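Local coordinates for protein Agap007691-pb (Anopheles gambiae, PDB 5C98) that is of unknown physiological function but belongs to the serpin family, whose members are generally serine protease inhibitors, at residues I183-A188 with V227-D232; K277-F282 with G370-Y375; C325-S330 with F356-T361. One frame throughout, in Å; residues are numbered along the deposited sequence.

Interaction 1: I183-A188 with V227-D232; sequences IRFNPA and VDMPFD
I183, in the loop that follows strand 169-177, comes up against P230 at the end of strand 224-230 with their CA atoms 6.9 Å apart, and the chain then leads away from the strand, so that the contact between the two segments is made by side chains. I183 does most of the reaching. Its CG1 lies anti to the carbonyl carbon (chi1 -68°) and the chain runs on extended, putting CD1 against M229. That methyl is 3.6 Å from M229 CE and 3.7 Å from M229 CG, so the methionine is touched along its length, at CG and at the terminal methyl. The M229 side chain is bent at chi3 (62°), which turns CE back toward the loop instead of onward from the strand; the two side chains cross at about a right angle. F185 meets the methionine methyl at the ring's edge: M229 CE lies in the ring plane, 3.8 Å from F185 CE2. P230 adds a looser touch, its CD 4.1 Å from I183 CD1. The backbone of P230 is also hydrogen-bonded to A182, immediately before the loop segment, and L276 of strand 270-287 touches I183, F185 and M229 alike. This is apolar core packing of the serpin fold, where the connection leaving a central strand of sheet A packs against the end of a strand of sheet B.

Interaction 2: K277-F282 with G370-Y375; sequences KLPKFF and GNFSKY
F281 and F372 form the heart of this contact, two phenylalanines that reach out from facing segments and lie partly alongside each other. Their ring centroids lie 4.9 Å apart with the planes inclined at 38°, an oblique pairing that is neither a stack nor an edge-to-face contact. The better-defined approach is that of the F281 methylene: CB sits over one face of the F372 ring, 3.9 Å from its centroid and only 18° off the normal, a CH-pi contact. Two torsions bring this about. F281 has CG between its backbone N and carbonyl carbon (chi1 77°), which carries its ring past that of F372 rather than straight into it, while F372 holds CG anti to its own backbone N and projects toward the other segment. Beyond the methylene, F281 CD2 comes within 3.7 Å of F372 CD1, so the rings touch as well. P279 meets the same ring at another place, its CG 3.9 Å from F372 CE2. Further ring neighbours extend the cluster, F354 packing edge-to-face with F281 and F195 edge-to-face with F372. On either side of F372 in sequence the chain is held by polar bonds: N371 ND2 donates to S373 OG at 2.9 Å, with the serine oxygen close to the amide plane, and N38 OD1 accepts from the backbone N of both S373 and K374. Between the two segments the contact is almost wholly apolar, dispersion plus the CH-pi term; the backbone O of F282 comes no nearer than 4.1 Å, to F372 CE1. Position therefore depends on shape and close fit, while the directional bonds near the end of strand 366-372 are made within 370-375 and to N38.

Interaction 3: C325-S330 with F356-T361; sequences CYLAVS and FLIRRT
L327 of strand 320-328 meets F356 and I358 of strand 354-360, a contact between sheet A and sheet B of the serpin fold in which the backbones stay well apart, with L327 CA and I358 CA 9.3 Å from each other. The first kind of interaction is CH-pi. L327 CD2 lies over one face of the F356 ring, 3.9 Å from the centroid and 25° off the normal; it is displaced toward the rim, and F356 CE1 at 3.5 Å is its closest atom. The leucine gets there because CG is anti to the backbone N (chi1 170°), which extends the side chain away from its own strand toward the facing one. The second kind is aliphatic packing: L327 and I358 reach toward each other tip to tip. All three side chains are buried, and neighbouring strands fill in around them: V177 touches both L327 and I358, M239 touches F356 and I358, and Q368 touches all three. Polar bonds are made by neighbouring residues, to partners other than the facing segment. Y326 O accepts from Q368 NE2, and R359 forms a salt bridge with D266. In the aliphatic pair, the single methyl I358 CD1 faces both ends of the leucine fork, 4.0 Å from L327 CD2 and 4.1 Å from L327 CD1.

Overall arrangement
The three contacts lie close together, interaction 3 nearest the centre of the chain and interaction 1 farthest; the centres of interactions 1 and 2 are about 14 Å apart, and that of interaction 3 is about 12 Å from either. Interaction 1 comes first along the chain; interaction 3 is nested inside interaction 2. Strand 270-287 pairs with 320-328, and 354-360 with 366-372, so interactions 2 and 3 bridge the same pairs, with probable backbone bonds F281 O to V329 N and G370 O to F356 N. Interaction 1 joins them through M229 against L278, F231 against I358 and L327, and the D228-R359 salt bridge. Together they are linked buried contacts between strands and connections of serpin sheets A and B.

Interaction 1: I183-A188 with V227-D232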
loop_
_atom_site.group_PDB
_atom_site.type_symbol
_atom_site.label_atom_id
_atom_site.label_comp_id
_atom_site.label_asym_id
_atom_site.label_seq_id
_atom_site.Cartn_x
_atom_site.Cartn_y
_atom_site.Cartn_z
ATOM N N ILE A 183 4.330 -9.351 18.992
ATOM C CA ILE A 183 5.414 -9.123 19.941
ATOM C C ILE A 183 4.864 -8.380 21.141
ATOM O O ILE A 183 4.097 -7.421 20.997
ATOM C CB ILE A 183 6.519 -8.315 19.251
ATOM C CG1 ILE A 183 7.167 -9.163 18.176
ATOM C CG2 ILE A 183 7.584 -7.835 20.263
ATOM C CD1 ILE A 183 8.045 -8.389 17.282
ATOM N N ARG A 184 5.279 -8.818 22.334
ATOM C CA ARG A 184 4.836 -8.236 23.597
ATOM C C ARG A 184 5.769 -7.096 23.979
ATOM O O ARG A 184 6.844 -7.324 24.535
ATOM C CB ARG A 184 4.800 -9.306 24.684
ATOM N N PHE A 185 5.353 -5.867 23.683
ATOM C CA PHE A 185 5.972 -4.669 24.237
ATOM C C PHE A 185 5.215 -4.281 25.501
ATOM O O PHE A 185 3.983 -4.317 25.524
ATOM C CB PHE A 185 5.900 -3.501 23.244
ATOM C CG PHE A 185 6.820 -3.636 22.050
ATOM C CD1 PHE A 185 8.153 -3.308 22.152
ATOM C CD2 PHE A 185 6.345 -4.069 20.826
ATOM C CE1 PHE A 185 9.000 -3.420 21.068
ATOM C CE2 PHE A 185 7.183 -4.173 19.742
ATOM C CZ PHE A 185 8.510 -3.853 19.862
ATOM N N ASN A 186 5.952 -3.906 26.550
ATOM C CA ASN A 186 5.335 -3.538 27.802
ATOM C C ASN A 186 5.239 -2.026 27.905
ATOM O O ASN A 186 6.269 -1.342 27.830
ATOM C CB ASN A 186 6.148 -4.090 28.957
ATOM C CG ASN A 186 5.315 -4.275 30.185
ATOM O OD1 ASN A 186 5.207 -3.363 30.996
ATOM N ND2 ASN A 186 4.700 -5.441 30.315
ATOM N N PRO A 187 4.043 -1.451 28.073
ATOM C CA PRO A 187 3.961 0.017 28.143
ATOM C C PRO A 187 4.701 0.621 29.320
ATOM O O PRO A 187 5.080 1.804 29.256
ATOM C CB PRO A 187 2.455 0.307 28.173
ATOM C CG PRO A 187 1.808 -0.983 28.406
ATOM C CD PRO A 187 2.720 -2.086 28.049
ATOM N N ALA A 188 4.964 -0.146 30.390
ATOM C CA ALA A 188 5.803 0.378 31.460
ATOM C C ALA A 188 7.215 0.663 30.970
ATOM O O ALA A 188 7.923 1.483 31.563
ATOM C CB ALA A 188 5.831 -0.601 32.638
ATOM N N VAL A 227 14.754 -7.269 11.118
ATOM C CA VAL A 227 13.927 -8.101 11.977
ATOM C C VAL A 227 12.587 -8.305 11.285
ATOM O O VAL A 227 12.082 -7.412 10.601
ATOM C CB VAL A 227 13.699 -7.496 13.382
ATOM C CG1 VAL A 227 14.979 -7.482 14.219
ATOM C CG2 VAL A 227 13.042 -6.116 13.298
ATOM N N ASP A 228 12.014 -9.477 11.439
ATOM C CA ASP A 228 10.673 -9.757 10.916
ATOM C C ASP A 228 9.742 -9.844 12.118
ATOM O O ASP A 228 9.842 -10.778 12.921
ATOM C CB ASP A 228 10.663 -11.039 10.085
ATOM C CG ASP A 228 9.617 -11.023 8.981
ATOM O OD1 ASP A 228 8.703 -10.155 9.008
ATOM O OD2 ASP A 228 9.711 -11.888 8.082
ATOM N N MET A 229 8.875 -8.839 12.263
ATOM C CA MET A 229 8.037 -8.649 13.435
ATOM C C MET A 229 6.638 -9.155 13.122
ATOM O O MET A 229 5.900 -8.492 12.377
ATOM C CB MET A 229 7.981 -7.170 13.793
ATOM C CG MET A 229 9.323 -6.666 14.312
ATOM S SD MET A 229 9.253 -4.953 14.803
ATOM C CE MET A 229 8.057 -4.998 16.132
ATOM N N PRO A 230 6.226 -10.298 13.637
ATOM C CA PRO A 230 4.931 -10.842 13.228
ATOM C C PRO A 230 3.752 -10.114 13.842
ATOM O O PRO A 230 3.792 -9.626 14.968
ATOM C CB PRO A 230 4.965 -12.287 13.751
ATOM C CG PRO A 230 5.916 -12.252 14.888
ATOM C CD PRO A 230 6.947 -11.189 14.561
ATOM N N PHE A 231 2.664 -10.104 13.092
ATOM C CA PHE A 231 1.355 -9.768 13.624
ATOM C C PHE A 231 0.666 -11.013 14.170
ATOM O O PHE A 231 1.145 -12.139 14.030
ATOM C CB PHE A 231 0.528 -9.103 12.520
ATOM C CG PHE A 231 1.137 -7.818 11.996
ATOM C CD1 PHE A 231 1.000 -6.634 12.724
ATOM C CD2 PHE A 231 1.855 -7.784 10.809
ATOM C CE1 PHE A 231 1.557 -5.452 12.263
ATOM C CE2 PHE A 231 2.386 -6.609 10.350
ATOM C CZ PHE A 231 2.246 -5.444 11.082
ATOM N N ASP A 232 -0.468 -10.783 14.836
ATOM C CA ASP A 232 -1.275 -11.847 15.419
ATOM C C ASP A 232 -1.388 -13.031 14.472
ATOM O O ASP A 232 -1.588 -12.865 13.271
ATOM C CB ASP A 232 -2.674 -11.294 15.711
ATOM C CG ASP A 232 -3.560 -12.297 16.424
ATOM O OD1 ASP A 232 -4.086 -13.211 15.750
ATOM O OD2 ASP A 232 -3.726 -12.172 17.656
#

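Interaction 2: K277-F282 with G370-Y375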
loop_
_atom_site.group_PDB
_atom_site.type_symbol
_atom_site.label_atom_id
_atom_site.label_comp_id
_atom_site.label_asym_id
_atom_site.label_seq_id
_atom_site.Cartn_x
_atom_site.Cartn_y
_atom_site.Cartn_z
ATOM N N LYS A 277 13.897 -2.002 20.138
ATOM C CA LYS A 277 13.337 -0.687 20.371
ATOM C C LYS A 277 12.783 -0.166 19.063
ATOM O O LYS A 277 13.425 -0.292 18.025
ATOM C CB LYS A 277 14.351 0.286 20.933
ATOM C CG LYS A 277 14.782 -0.081 22.332
ATOM C CD LYS A 277 15.680 0.986 22.876
ATOM C CE LYS A 277 15.843 0.896 24.374
ATOM N NZ LYS A 277 16.497 2.129 24.893
ATOM N N LEU A 278 11.573 0.403 19.126
ATOM C CA LEU A 278 10.855 0.845 17.927
ATOM C C LEU A 278 9.969 1.998 18.372
ATOM O O LEU A 278 9.321 1.883 19.414
ATOM C CB LEU A 278 9.968 -0.307 17.423
ATOM C CG LEU A 278 9.199 -0.208 16.112
ATOM C CD1 LEU A 278 10.139 -0.352 14.926
ATOM C CD2 LEU A 278 8.124 -1.287 16.028
ATOM N N PRO A 279 9.888 3.105 17.637
ATOM C CA PRO A 279 8.876 4.109 17.992
ATOM C C PRO A 279 7.471 3.529 17.932
ATOM O O PRO A 279 7.169 2.662 17.108
ATOM C CB PRO A 279 9.073 5.212 16.944
ATOM C CG PRO A 279 9.755 4.550 15.821
ATOM C CD PRO A 279 10.598 3.463 16.398
ATOM N N LYS A 280 6.607 4.002 18.837
ATOM C CA LYS A 280 5.177 3.716 18.745
ATOM C C LYS A 280 4.652 4.617 17.637
ATOM O O LYS A 280 4.389 5.794 17.860
ATOM C CB LYS A 280 4.494 4.006 20.078
ATOM C CG LYS A 280 3.068 3.545 20.139
ATOM C CD LYS A 280 2.412 3.951 21.451
ATOM C CE LYS A 280 0.906 3.782 21.375
ATOM N NZ LYS A 280 0.461 2.440 21.832
ATOM N N PHE A 281 4.515 4.084 16.421
ATOM C CA PHE A 281 4.313 4.926 15.259
ATOM C C PHE A 281 3.105 4.463 14.469
ATOM O O PHE A 281 2.608 3.341 14.618
ATOM C CB PHE A 281 5.557 4.974 14.310
ATOM C CG PHE A 281 5.729 3.758 13.431
ATOM C CD1 PHE A 281 6.325 2.593 13.894
ATOM C CD2 PHE A 281 5.296 3.775 12.111
ATOM C CE1 PHE A 281 6.478 1.484 13.100
ATOM C CE2 PHE A 281 5.458 2.645 11.287
ATOM C CZ PHE A 281 6.030 1.502 11.781
ATOM N N PHE A 282 2.645 5.365 13.622
ATOM C CA PHE A 282 1.712 5.005 12.575
ATOM C C PHE A 282 2.134 5.745 11.319
ATOM O O PHE A 282 2.895 6.720 11.364
ATOM C CB PHE A 282 0.282 5.364 12.949
ATOM C CG PHE A 282 0.001 6.824 12.869
ATOM C CD1 PHE A 282 0.357 7.669 13.895
ATOM C CD2 PHE A 282 -0.617 7.348 11.738
ATOM C CE1 PHE A 282 0.089 9.019 13.812
ATOM C CE2 PHE A 282 -0.871 8.689 11.636
ATOM C CZ PHE A 282 -0.516 9.533 12.686
ATOM N N GLY A 370 6.634 0.803 2.948
ATOM C CA GLY A 370 6.711 2.196 3.328
ATOM C C GLY A 370 7.963 2.490 4.108
ATOM O O GLY A 370 8.887 1.670 4.182
ATOM N N ASN A 371 8.006 3.711 4.636
ATOM C CA ASN A 371 9.138 4.165 5.429
ATOM C C ASN A 371 8.646 5.095 6.516
ATOM O O ASN A 371 7.600 5.736 6.382
ATOM C CB ASN A 371 10.182 4.870 4.562
ATOM C CG ASN A 371 9.697 6.187 4.020
ATOM O OD1 ASN A 371 8.971 6.224 3.042
ATOM N ND2 ASN A 371 10.128 7.286 4.631
ATOM N N PHE A 372 9.406 5.138 7.609
ATOM C CA PHE A 372 9.179 6.040 8.717
ATOM C C PHE A 372 10.452 6.844 8.920
ATOM O O PHE A 372 11.477 6.319 9.372
ATOM C CB PHE A 372 8.774 5.261 9.971
ATOM C CG PHE A 372 8.372 6.144 11.094
ATOM C CD1 PHE A 372 7.178 6.805 11.036
ATOM C CD2 PHE A 372 9.216 6.376 12.169
ATOM C CE1 PHE A 372 6.789 7.680 12.051
ATOM C CE2 PHE A 372 8.826 7.242 13.193
ATOM C CZ PHE A 372 7.648 7.887 13.127
ATOM N N SER A 373 10.381 8.132 8.564
ATOM C CA SER A 373 11.522 9.028 8.527
ATOM C C SER A 373 11.266 10.398 9.126
ATOM O O SER A 373 12.234 11.048 9.525
ATOM C CB SER A 373 11.952 9.244 7.085
ATOM O OG SER A 373 12.251 8.001 6.505
ATOM N N LYS A 374 10.019 10.885 9.144
ATOM C CA LYS A 374 9.685 12.283 9.370
ATOM C C LYS A 374 8.891 12.442 10.659
ATOM O O LYS A 374 7.995 11.633 10.963
ATOM C CB LYS A 374 8.851 12.795 8.185
ATOM C CG LYS A 374 8.465 14.269 8.318
ATOM C CD LYS A 374 7.589 14.768 7.188
ATOM C CE LYS A 374 7.165 16.206 7.420
ATOM N NZ LYS A 374 6.206 16.661 6.385
ATOM N N TYR A 375 9.228 13.500 11.400
ATOM C CA TYR A 375 8.487 13.867 12.593
ATOM C C TYR A 375 7.280 14.718 12.210
ATOM O O TYR A 375 7.430 15.794 11.611
ATOM C CB TYR A 375 9.365 14.650 13.563
ATOM C CG TYR A 375 8.578 15.085 14.757
ATOM C CD1 TYR A 375 7.980 14.145 15.592
ATOM C CD2 TYR A 375 8.420 16.417 15.050
ATOM C CE1 TYR A 375 7.244 14.532 16.690
ATOM C CE2 TYR A 375 7.690 16.825 16.163
ATOM C CZ TYR A 375 7.097 15.878 16.970
ATOM O OH TYR A 375 6.374 16.318 18.068
#

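Interaction 3: C325-S330 with F356-T361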
loop_
_atom_site.group_PDB
_atom_site.type_symbol
_atom_site.label_atom_id
_atom_site.label_comp_id
_atom_site.label_asym_id
_atom_site.label_seq_id
_atom_site.Cartn_x
_atom_site.Cartn_y
_atom_site.Cartn_z
ATOM N N CYS A 325 -3.277 4.531 2.568
ATOM C CA CYS A 325 -2.862 3.367 3.321
ATOM C C CYS A 325 -2.671 3.722 4.779
ATOM O O CYS A 325 -2.335 4.858 5.121
ATOM C CB CYS A 325 -1.553 2.820 2.795
ATOM S SG CYS A 325 -1.711 2.012 1.160
ATOM N N TYR A 326 -2.849 2.724 5.631
ATOM C CA TYR A 326 -2.721 2.875 7.068
ATOM C C TYR A 326 -1.997 1.676 7.662
ATOM O O TYR A 326 -2.237 0.533 7.257
ATOM C CB TYR A 326 -4.108 2.949 7.700
ATOM C CG TYR A 326 -4.125 2.943 9.231
ATOM C CD1 TYR A 326 -3.875 4.096 9.949
ATOM C CD2 TYR A 326 -4.373 1.773 9.931
ATOM C CE1 TYR A 326 -3.873 4.094 11.374
ATOM C CE2 TYR A 326 -4.374 1.752 11.339
ATOM C CZ TYR A 326 -4.149 2.913 12.042
ATOM O OH TYR A 326 -4.166 2.911 13.442
ATOM N N LEU A 327 -1.134 1.958 8.633
ATOM C CA LEU A 327 -0.452 0.972 9.462
ATOM C C LEU A 327 -0.153 1.628 10.800
ATOM O O LEU A 327 0.246 2.787 10.837
ATOM C CB LEU A 327 0.885 0.564 8.825
ATOM C CG LEU A 327 1.812 -0.287 9.691
ATOM C CD1 LEU A 327 1.237 -1.695 9.942
ATOM C CD2 LEU A 327 3.157 -0.402 9.044
ATOM N N ALA A 328 -0.317 0.888 11.901
ATOM C CA ALA A 328 0.117 1.364 13.213
ATOM C C ALA A 328 0.711 0.197 14.000
ATOM O O ALA A 328 0.432 -0.971 13.704
ATOM C CB ALA A 328 -1.037 2.015 13.952
ATOM N N VAL A 329 1.604 0.502 14.943
ATOM C CA VAL A 329 2.101 -0.513 15.869
ATOM C C VAL A 329 1.854 -0.057 17.305
ATOM O O VAL A 329 1.715 1.136 17.577
ATOM C CB VAL A 329 3.582 -0.897 15.648
ATOM C CG1 VAL A 329 3.770 -1.600 14.308
ATOM C CG2 VAL A 329 4.486 0.327 15.757
ATOM N N SER A 330 1.745 -1.020 18.214
ATOM C CA SER A 330 1.422 -0.719 19.606
ATOM C C SER A 330 1.861 -1.894 20.475
ATOM O O SER A 330 2.390 -2.892 19.982
ATOM C CB SER A 330 -0.082 -0.437 19.748
ATOM O OG SER A 330 -0.400 0.055 21.041
ATOM N N PHE A 356 9.815 -0.478 5.958
ATOM C CA PHE A 356 9.057 -1.638 6.390
ATOM C C PHE A 356 8.340 -2.273 5.207
ATOM O O PHE A 356 7.985 -1.606 4.235
ATOM C CB PHE A 356 8.063 -1.280 7.517
ATOM C CG PHE A 356 7.044 -0.263 7.138
ATOM C CD1 PHE A 356 5.893 -0.617 6.470
ATOM C CD2 PHE A 356 7.234 1.067 7.486
ATOM C CE1 PHE A 356 4.944 0.364 6.120
ATOM C CE2 PHE A 356 6.296 2.031 7.157
ATOM C CZ PHE A 356 5.164 1.687 6.474
ATOM N N LEU A 357 8.136 -3.582 5.291
ATOM C CA LEU A 357 7.407 -4.355 4.285
ATOM C C LEU A 357 6.430 -5.256 5.015
ATOM O O LEU A 357 6.841 -6.049 5.870
ATOM C CB LEU A 357 8.340 -5.217 3.424
ATOM C CG LEU A 357 9.415 -4.425 2.691
ATOM C CD1 LEU A 357 10.685 -4.330 3.551
ATOM C CD2 LEU A 357 9.720 -5.081 1.404
ATOM N N ILE A 358 5.143 -5.132 4.700
ATOM C CA ILE A 358 4.132 -6.004 5.271
ATOM C C ILE A 358 3.943 -7.159 4.309
ATOM O O ILE A 358 3.590 -6.946 3.139
ATOM C CB ILE A 358 2.794 -5.267 5.463
ATOM C CG1 ILE A 358 3.010 -3.960 6.228
ATOM C CG2 ILE A 358 1.746 -6.184 6.109
ATOM C CD1 ILE A 358 3.569 -4.165 7.652
ATOM N N ARG A 359 4.178 -8.379 4.795
ATOM C CA ARG A 359 4.194 -9.557 3.947
ATOM C C ARG A 359 3.247 -10.624 4.474
ATOM O O ARG A 359 2.984 -10.719 5.674
ATOM C CB ARG A 359 5.592 -10.161 3.808
ATOM C CG ARG A 359 6.650 -9.195 3.344
ATOM C CD ARG A 359 7.986 -9.865 3.025
ATOM N NE ARG A 359 8.558 -10.549 4.175
ATOM C CZ ARG A 359 9.533 -11.458 4.096
ATOM N NH1 ARG A 359 10.015 -11.818 2.908
ATOM N NH2 ARG A 359 10.014 -12.024 5.200
ATOM N N ARG A 360 2.670 -11.386 3.556
ATOM C CA ARG A 360 1.970 -12.612 3.903
ATOM C C ARG A 360 3.039 -13.655 4.222
ATOM O O ARG A 360 3.933 -13.895 3.400
ATOM C CB ARG A 360 1.079 -13.019 2.723
ATOM C CG ARG A 360 0.189 -14.213 2.978
ATOM C CD ARG A 360 -0.545 -14.655 1.720
ATOM N NE ARG A 360 -1.420 -15.780 2.050
ATOM C CZ ARG A 360 -1.828 -16.714 1.196
ATOM N NH1 ARG A 360 -1.451 -16.683 -0.075
ATOM N NH2 ARG A 360 -2.621 -17.687 1.624
ATOM N N THR A 361 3.017 -14.201 5.441
ATOM C CA THR A 361 4.126 -15.057 5.869
ATOM C C THR A 361 4.234 -16.324 5.016
ATOM O O THR A 361 5.347 -16.817 4.779
ATOM C CB THR A 361 4.031 -15.399 7.366
ATOM O OG1 THR A 361 2.848 -16.157 7.660
ATOM C CG2 THR A 361 4.009 -14.142 8.205
#